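Local coordinates for protein transcriptional regulator, LacI family (Lactobacillus brevis, PDB 3JY6) that probably binds cis-regulatory DNA as a LacI-family transcription factor, its periplasmic-binding-protein-like domain being the part modelled here, at residues S6-A11 with R36-V41. Numbering follows the deposited sequence.
Sequences SSKLIA and RGYIGV
A bend at chi3 (67°) in the otherwise extended Lys8 chain carries its end across Tyr38, whose chi1 of -77° sets ring atoms CD1 and CE1 against Lys8 CA, and the two side chains meet at about a right angle. Lys8 CE lies over one face of the tyrosine, 4.1 Å from the centroid of the Tyr38 ring and displaced toward the rim, a CH-pi contact. The ammonium follows in a longer cation-pi approach, Lys8 NZ standing 4.9 Å from that same centroid. Obliquely to the ring, Ile10 CG1 reaches Tyr38 CD1 at 4.1 Å; Leu251 of helix 236-251 and Leu33 of helix 20-34 pack against both side chains.

Beyond this pair the strands run parallel. Ile39 N donates to Lys8 O (2.9 Å), Ile10 N to Ile39 O (3.0 Å, N-H...O 173°), and Val41 N to Ile10 O (2.9 Å). On the face bearing Leu9, its CD2 touches both Ile39 CB and Val41 CG2, each at 3.9 Å, and the second subunit packs on this side, Val41 meeting its own counterpart there.

The pairing closes the beta-alpha-beta unit of strand 9-14, helix 20-34 and strand 39-44, the last outermost within its own chain; the helix ends in a Schellman motif with Gly37 as C-prime. Chemically, the backbone ladder fixes the register, while at the partly exposed start of the strands the lysine's hold on the ring probably rests more on its methylenes than on its charge.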
loop_
_atom_site.group_PDB
_atom_site.type_symbol
_atom_site.label_atom_id
_atom_site.label_comp_id
_atom_site.label_asym_id
_atom_site.label_seq_id
_atom_site.Cartn_x
_atom_site.Cartn_y
_atom_site.Cartn_z
ATOM N N SER A 6 3.958 -24.818 19.729
ATOM C CA SER A 6 4.922 -23.724 19.596
ATOM C C SER A 6 4.161 -22.433 19.264
ATOM O O SER A 6 2.928 -22.415 19.290
ATOM C CB SER A 6 5.943 -24.032 18.491
ATOM O OG SER A 6 5.322 -24.126 17.218
ATOM N N SER A 7 4.884 -21.357 18.952
ATOM C CA SER A 7 4.230 -20.078 18.637
ATOM C C SER A 7 3.426 -20.130 17.343
ATOM O O SER A 7 2.344 -19.553 17.267
ATOM C CB SER A 7 5.263 -18.940 18.549
ATOM O OG SER A 7 5.976 -18.957 17.316
ATOM N N LYS A 8 3.959 -20.822 16.337
ATOM C CA LYS A 8 3.321 -20.965 15.022
ATOM C C LYS A 8 3.220 -19.614 14.305
ATOM O O LYS A 8 2.390 -19.422 13.413
ATOM C CB LYS A 8 1.936 -21.612 15.148
ATOM C CG LYS A 8 1.901 -22.806 16.102
ATOM C CD LYS A 8 0.743 -23.752 15.822
ATOM C CE LYS A 8 0.918 -24.442 14.477
ATOM N NZ LYS A 8 -0.184 -25.395 14.149
ATOM N N LEU A 9 4.084 -18.690 14.715
ATOM C CA LEU A 9 4.155 -17.365 14.122
ATOM C C LEU A 9 5.332 -17.334 13.163
ATOM O O LEU A 9 6.452 -17.712 13.524
ATOM C CB LEU A 9 4.390 -16.296 15.190
ATOM C CG LEU A 9 3.277 -15.952 16.166
ATOM C CD1 LEU A 9 3.694 -14.735 16.988
ATOM C CD2 LEU A 9 2.004 -15.681 15.394
ATOM N N ILE A 10 5.070 -16.882 11.946
ATOM C CA ILE A 10 6.103 -16.761 10.925
ATOM C C ILE A 10 6.340 -15.276 10.689
ATOM O O ILE A 10 5.408 -14.532 10.375
ATOM C CB ILE A 10 5.669 -17.423 9.597
ATOM C CG1 ILE A 10 5.385 -18.907 9.837
ATOM C CG2 ILE A 10 6.769 -17.257 8.533
ATOM C CD1 ILE A 10 6.574 -19.685 10.413
ATOM N N ALA A 11 7.580 -14.839 10.849
ATOM C CA ALA A 11 7.908 -13.437 10.640
ATOM C C ALA A 11 8.128 -13.157 9.166
ATOM O O ALA A 11 8.798 -13.907 8.465
ATOM C CB ALA A 11 9.170 -13.046 11.432
ATOM N N ARG A 36 -2.567 -24.239 7.531
ATOM C CA ARG A 36 -1.927 -25.127 8.489
ATOM C C ARG A 36 -1.787 -24.572 9.906
ATOM O O ARG A 36 -0.981 -25.062 10.695
ATOM C CB ARG A 36 -0.564 -25.574 7.951
ATOM C CG ARG A 36 -0.672 -26.308 6.621
ATOM C CD ARG A 36 0.614 -27.035 6.271
ATOM N NE ARG A 36 0.591 -27.575 4.909
ATOM C CZ ARG A 36 1.623 -28.199 4.343
ATOM N NH1 ARG A 36 2.752 -28.359 5.021
ATOM N NH2 ARG A 36 1.532 -28.654 3.098
ATOM N N GLY A 37 -2.580 -23.553 10.235
ATOM C CA GLY A 37 -2.536 -22.997 11.580
ATOM C C GLY A 37 -1.434 -22.003 11.862
ATOM O O GLY A 37 -1.292 -21.522 12.987
ATOM N N TYR A 38 -0.639 -21.690 10.850
ATOM C CA TYR A 38 0.439 -20.738 11.029
ATOM C C TYR A 38 -0.081 -19.327 10.761
ATOM O O TYR A 38 -1.040 -19.125 10.006
ATOM C CB TYR A 38 1.605 -21.107 10.105
ATOM C CG TYR A 38 2.422 -22.274 10.637
ATOM C CD1 TYR A 38 3.421 -22.073 11.602
ATOM C CD2 TYR A 38 2.163 -23.579 10.225
ATOM C CE1 TYR A 38 4.142 -23.151 12.144
ATOM C CE2 TYR A 38 2.876 -24.663 10.765
ATOM C CZ TYR A 38 3.864 -24.436 11.727
ATOM O OH TYR A 38 4.552 -25.495 12.296
ATOM N N ILE A 39 0.542 -18.349 11.396
ATOM C CA ILE A 39 0.114 -16.975 11.230
ATOM C C ILE A 39 1.242 -16.060 10.797
ATOM O O ILE A 39 2.250 -15.946 11.490
ATOM C CB ILE A 39 -0.481 -16.448 12.537
ATOM C CG1 ILE A 39 -1.662 -17.327 12.927
ATOM C CG2 ILE A 39 -0.928 -14.998 12.369
ATOM C CD1 ILE A 39 -2.234 -16.987 14.256
ATOM N N GLY A 40 1.065 -15.421 9.642
ATOM C CA GLY A 40 2.072 -14.503 9.151
ATOM C C GLY A 40 2.030 -13.229 9.977
ATOM O O GLY A 40 0.959 -12.753 10.361
ATOM N N VAL A 41 3.205 -12.691 10.269
ATOM C CA VAL A 41 3.339 -11.471 11.036
ATOM C C VAL A 41 4.183 -10.543 10.166
ATOM O O VAL A 41 5.276 -10.923 9.743
ATOM C CB VAL A 41 4.080 -11.744 12.356
ATOM C CG1 VAL A 41 4.326 -10.446 13.075
ATOM C CG2 VAL A 41 3.268 -12.715 13.240
#